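Local coordinates for protein 3' terminal uridylyl transferase (Trypanosoma brucei, PDB 5HZD) that adds uridines from UTP to the 3' ends of guide RNAs, ribosomal RNAs and some mRNAs, using magnesium or manganese, and takes part in mitochondrial RNA editing, at residues P312-L317 / I341-Y346; D319-K322 / V326-S329. All blocks are in the same frame, centred on the assembly; numbering follows the deposited sequence.

Contact 1 (P312-L317 / I341-Y346); sequences PGAIVL and IMWIYY
A first torsion of 169° swings the indole of Trp343 away from its own backbone N and out from segment 341-346 onto Gly313, Ala314 and Leu317 of segment 312-317. This is a roughly antiparallel helix pair in the helical region that carries UTP-binding residues of this terminal uridylyltransferase; the short axes run 143° apart and come within 10.2 Å. Such spacing leaves room for the indole, one face of which lies on the backbone of segment 312-317. Gly313, having no side chain, lets the ring lie close, with Trp343 CZ2 3.6 Å from Gly313 CA, while the backbone N of Ala314 lies above the plane near the pyrrole rim. The CB of Ala314 adds an apolar contact to Trp343 CD1 at 3.8 Å. The side chain of Leu317 crosses that of Trp343 at about a right angle, and also packs on Leu399, Phe402 and Phe403 of helix 385-409. Leu304 of helix 292-304 also touches Trp343. The buried indole N-H is satisfied by a hydrogen bond from NE1 to Ala310 O, at the start of helix 310-324, which fixes the rotation of the ring. Leu317 CD1 approaches the six-membered part of the indole obliquely, 3.4 Å from Trp343 CE3.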
loop_
_atom_site.group_PDB
_atom_site.type_symbol
_atom_site.label_atom_id
_atom_site.label_comp_id
_atom_site.label_asym_id
_atom_site.label_seq_id
_atom_site.Cartn_x
_atom_site.Cartn_y
_atom_site.Cartn_z
ATOM N N PRO A 312 0.432 -14.675 -3.260
ATOM C CA PRO A 312 -0.988 -15.056 -3.282
ATOM C C PRO A 312 -1.588 -15.152 -1.879
ATOM O O PRO A 312 -2.709 -14.669 -1.624
ATOM C CB PRO A 312 -0.968 -16.417 -4.005
ATOM C CG PRO A 312 0.171 -16.245 -4.985
ATOM C CD PRO A 312 1.241 -15.569 -4.119
ATOM N N GLY A 313 -0.845 -15.707 -0.926
ATOM C CA GLY A 313 -1.383 -15.768 0.420
ATOM C C GLY A 313 -1.559 -14.394 1.043
ATOM O O GLY A 313 -2.520 -14.177 1.765
ATOM N N ALA A 314 -0.617 -13.487 0.784
ATOM C CA ALA A 314 -0.690 -12.151 1.341
ATOM C C ALA A 314 -1.911 -11.428 0.795
ATOM O O ALA A 314 -2.594 -10.702 1.538
ATOM C CB ALA A 314 0.565 -11.377 0.988
ATOM N N ILE A 315 -2.202 -11.629 -0.483
ATOM C CA ILE A 315 -3.383 -10.991 -1.101
ATOM C C ILE A 315 -4.686 -11.491 -0.502
ATOM O O ILE A 315 -5.576 -10.695 -0.115
ATOM C CB ILE A 315 -3.326 -11.196 -2.617
ATOM C CG1 ILE A 315 -2.153 -10.375 -3.174
ATOM C CG2 ILE A 315 -4.640 -10.775 -3.290
ATOM C CD1 ILE A 315 -1.820 -10.773 -4.629
ATOM N N VAL A 316 -4.791 -12.806 -0.344
ATOM C CA VAL A 316 -6.002 -13.384 0.235
ATOM C C VAL A 316 -6.160 -12.974 1.689
ATOM O O VAL A 316 -7.271 -12.676 2.135
ATOM C CB VAL A 316 -5.997 -14.932 0.092
ATOM C CG1 VAL A 316 -7.092 -15.575 0.942
ATOM C CG2 VAL A 316 -6.169 -15.303 -1.368
ATOM N N LEU A 317 -5.058 -12.915 2.436
ATOM C CA LEU A 317 -5.142 -12.462 3.826
ATOM C C LEU A 317 -5.509 -10.988 3.952
ATOM O O LEU A 317 -6.189 -10.606 4.895
ATOM C CB LEU A 317 -3.835 -12.734 4.567
ATOM C CG LEU A 317 -3.685 -14.239 4.850
ATOM C CD1 LEU A 317 -2.295 -14.520 5.425
ATOM C CD2 LEU A 317 -4.773 -14.793 5.818
ATOM N N ILE A 341 2.880 -8.543 8.103
ATOM C CA ILE A 341 3.895 -8.969 9.053
ATOM C C ILE A 341 3.481 -10.284 9.730
ATOM O O ILE A 341 4.328 -11.169 9.925
ATOM C CB ILE A 341 4.225 -7.866 10.071
ATOM C CG1 ILE A 341 4.908 -6.709 9.329
ATOM C CG2 ILE A 341 5.130 -8.408 11.204
ATOM C CD1 ILE A 341 4.886 -5.381 10.098
ATOM N N MET A 342 2.203 -10.427 10.082
ATOM C CA MET A 342 1.741 -11.694 10.623
ATOM C C MET A 342 2.039 -12.839 9.652
ATOM O O MET A 342 2.506 -13.890 10.061
ATOM C CB MET A 342 0.234 -11.683 10.901
ATOM C CG MET A 342 -0.161 -10.783 12.052
ATOM S SD MET A 342 -1.917 -10.952 12.418
ATOM C CE MET A 342 -2.033 -12.663 12.929
ATOM N N TRP A 343 1.739 -12.652 8.375
ATOM C CA TRP A 343 1.940 -13.712 7.401
ATOM C C TRP A 343 3.416 -14.015 7.245
ATOM O O TRP A 343 3.832 -15.175 7.271
ATOM C CB TRP A 343 1.319 -13.213 6.085
ATOM C CG TRP A 343 1.596 -14.005 4.831
ATOM C CD1 TRP A 343 2.161 -13.518 3.684
ATOM C CD2 TRP A 343 1.192 -15.359 4.528
ATOM N NE1 TRP A 343 2.177 -14.502 2.706
ATOM C CE2 TRP A 343 1.578 -15.627 3.201
ATOM C CE3 TRP A 343 0.572 -16.372 5.266
ATOM C CZ2 TRP A 343 1.349 -16.850 2.583
ATOM C CZ3 TRP A 343 0.338 -17.601 4.636
ATOM C CH2 TRP A 343 0.751 -17.833 3.320
ATOM N N ILE A 344 4.232 -12.985 7.108
ATOM C CA ILE A 344 5.667 -13.224 6.897
ATOM C C ILE A 344 6.318 -13.859 8.132
ATOM O O ILE A 344 7.163 -14.751 8.000
ATOM C CB ILE A 344 6.361 -11.933 6.573
ATOM C CG1 ILE A 344 5.904 -11.503 5.180
ATOM C CG2 ILE A 344 7.866 -12.129 6.566
ATOM C CD1 ILE A 344 6.255 -10.039 4.862
ATOM N N TYR A 345 5.926 -13.410 9.327
ATOM C CA TYR A 345 6.495 -13.995 10.551
ATOM C C TYR A 345 6.196 -15.483 10.599
ATOM O O TYR A 345 7.075 -16.291 10.918
ATOM C CB TYR A 345 5.934 -13.301 11.799
ATOM C CG TYR A 345 6.362 -13.928 13.095
ATOM C CD1 TYR A 345 7.618 -13.671 13.626
ATOM C CD2 TYR A 345 5.488 -14.779 13.784
ATOM C CE1 TYR A 345 8.021 -14.265 14.860
ATOM C CE2 TYR A 345 5.867 -15.352 14.994
ATOM C CZ TYR A 345 7.126 -15.095 15.510
ATOM O OH TYR A 345 7.519 -15.680 16.693
ATOM N N TYR A 346 4.962 -15.845 10.269
ATOM C CA TYR A 346 4.599 -17.265 10.157
ATOM C C TYR A 346 5.478 -17.990 9.127
ATOM O O TYR A 346 6.000 -19.089 9.397
ATOM C CB TYR A 346 3.113 -17.381 9.821
ATOM C CG TYR A 346 2.717 -18.689 9.176
ATOM C CD1 TYR A 346 2.638 -19.863 9.920
ATOM C CD2 TYR A 346 2.412 -18.730 7.831
ATOM C CE1 TYR A 346 2.232 -21.054 9.331
ATOM C CE2 TYR A 346 2.028 -19.909 7.220
ATOM C CZ TYR A 346 1.963 -21.069 7.971
ATOM O OH TYR A 346 1.550 -22.243 7.363
#

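Contact 2 (D319-K322 / V326-S329)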
loop_
_atom_site.group_PDB
_atom_site.type_symbol
_atom_site.label_atom_id
_atom_site.label_comp_id
_atom_site.label_asym_id
_atom_site.label_seq_id
_atom_site.Cartn_x
_atom_site.Cartn_y
_atom_site.Cartn_z
ATOM N N ASP A 319 -7.532 -9.354 1.958
ATOM C CA ASP A 319 -8.964 -9.296 1.726
ATOM C C ASP A 319 -9.723 -9.909 2.909
ATOM O O ASP A 319 -10.710 -9.344 3.368
ATOM C CB ASP A 319 -9.348 -10.016 0.415
ATOM C CG ASP A 319 -8.822 -9.307 -0.821
ATOM O OD1 ASP A 319 -8.406 -8.128 -0.699
ATOM O OD2 ASP A 319 -8.847 -9.944 -1.908
ATOM N N TRP A 320 -9.274 -11.068 3.393
ATOM C CA TRP A 320 -9.881 -11.701 4.559
ATOM C C TRP A 320 -9.868 -10.770 5.774
ATOM O O TRP A 320 -10.848 -10.667 6.539
ATOM C CB TRP A 320 -9.155 -13.001 4.915
ATOM C CG TRP A 320 -9.442 -13.416 6.323
ATOM C CD1 TRP A 320 -10.576 -14.046 6.768
ATOM C CD2 TRP A 320 -8.644 -13.166 7.477
ATOM N NE1 TRP A 320 -10.510 -14.220 8.125
ATOM C CE2 TRP A 320 -9.345 -13.678 8.596
ATOM C CE3 TRP A 320 -7.407 -12.545 7.682
ATOM C CZ2 TRP A 320 -8.846 -13.606 9.906
ATOM C CZ3 TRP A 320 -6.896 -12.482 8.985
ATOM C CH2 TRP A 320 -7.615 -13.010 10.082
ATOM N N SER A 321 -8.742 -10.111 5.977
ATOM C CA SER A 321 -8.610 -9.298 7.178
ATOM C C SER A 321 -9.574 -8.115 7.145
ATOM O O SER A 321 -10.152 -7.759 8.169
ATOM C CB SER A 321 -7.157 -8.885 7.384
ATOM O OG SER A 321 -6.710 -7.959 6.384
ATOM N N LYS A 322 -9.798 -7.557 5.959
ATOM C CA LYS A 322 -10.744 -6.444 5.839
ATOM C C LYS A 322 -12.185 -6.927 5.981
ATOM O O LYS A 322 -12.985 -6.329 6.715
ATOM C CB LYS A 322 -10.536 -5.702 4.523
ATOM C CG LYS A 322 -9.237 -4.912 4.541
ATOM C CD LYS A 322 -9.147 -3.908 3.433
ATOM C CE LYS A 322 -7.963 -2.976 3.652
ATOM N NZ LYS A 322 -8.135 -2.115 4.874
ATOM N N VAL A 326 -10.664 -7.564 11.131
ATOM C CA VAL A 326 -9.435 -7.533 11.929
ATOM C C VAL A 326 -8.439 -6.509 11.384
ATOM O O VAL A 326 -7.499 -6.101 12.058
ATOM C CB VAL A 326 -8.760 -8.917 11.995
ATOM C CG1 VAL A 326 -9.728 -9.966 12.462
ATOM C CG2 VAL A 326 -8.195 -9.305 10.685
ATOM N N ASN A 327 -8.652 -6.107 10.123
ATOM C CA ASN A 327 -7.863 -5.059 9.473
ATOM C C ASN A 327 -8.822 -3.873 9.343
ATOM O O ASN A 327 -9.723 -3.885 8.512
ATOM C CB ASN A 327 -7.405 -5.554 8.098
ATOM C CG ASN A 327 -6.637 -4.506 7.281
ATOM O OD1 ASN A 327 -6.668 -3.309 7.564
ATOM N ND2 ASN A 327 -5.942 -4.971 6.249
ATOM N N ASN A 328 -8.648 -2.879 10.216
ATOM C CA ASN A 328 -9.575 -1.749 10.314
ATOM C C ASN A 328 -8.917 -0.736 11.245
ATOM O O ASN A 328 -9.362 -0.525 12.361
ATOM C CB ASN A 328 -10.903 -2.215 10.891
ATOM C CG ASN A 328 -11.949 -1.134 10.861
ATOM O OD1 ASN A 328 -11.915 -0.248 9.999
ATOM N ND2 ASN A 328 -12.892 -1.199 11.798
ATOM N N SER A 329 -7.815 -0.145 10.798
ATOM C CA SER A 329 -7.020 0.710 11.685
ATOM C C SER A 329 -7.780 1.933 12.224
ATOM O O SER A 329 -7.493 2.385 13.336
ATOM C CB SER A 329 -5.721 1.155 11.008
ATOM O OG SER A 329 -6.002 1.871 9.806
HETATM O O HOH W 1 -12.406 -3.799 7.855
#
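Ser321 and Asn327 hold together the tight part of this contact, where the chain leaves helix 310-324 and turns back against its last turns. The backbone N of Asn327 donates to Ser321 O over 3.0 Å, approaching from well above the carbonyl plane. A second bond joins the same two residues through their side chains: Asn327 ND2 gives a hydrogen to Ser321 OG at 3.1 Å, and the hydroxyl lies almost exactly in the plane of the amide. Ser321 OG takes up its place between the backbone N and the carbonyl carbon (chi1 68°), from where it also bonds Lys318 O on the preceding turn. With ND2 bonded to both Ser321 OG and Ser336 OG, the rotation and flip of the amide are defined. Next to this polar pair, Val326 CG2 presses on Ser321 CB at 3.5 Å, tighter than usual for two carbons, and reaches the six-membered ring of Trp320, 3.8 Å from CH2. The Trp320 ring is buried further by Phe403, edge-to-face, and by Phe509.

The Lys322 side is looser and open to solvent. Its aliphatic chain passes the Asn327 amide and bends at the last torsion (chi4 -66°), bringing NZ to 3.3 Å from Asn327 OD1, a weak bond. Here a water bridges the backbones, donating to Lys322 O and to Asn327 O, 2.8 Å from each. The ammonium would probably polarise the amide carbonyl and strengthen its NH2 as a donor. Lys318 and Lys322 of helix 310-324 and Ser336 at the start of helix 336-349 bind UTP; the loop packs beside this site, and Asn327, bonded to Ser321 and Ser336, is consistent with a second-shell residue of the UTP site.

Both contacts use helix 310-324, and their centres lie 12 Å apart. Contact 1 is wholly buried and joins this helix to helix 336-349 across 23 intervening residues; contact 2, local and also mostly buried, with Lys322 as its exposed member, holds the C-terminal part of helix 310-324 to the loop that follows, between the two helices of contact 1. Their chemistry differs accordingly. An aromatic ring on backbone and aliphatic carbon makes the core packing of 312-317 with 341-346, whereas amide, hydroxyl and backbone hydrogen bonds dominate 319-322 with 326-329, where a lysine and a water mark the solvent side. Phe403 of helix 385-409 packs against both, through Leu317 and Trp320.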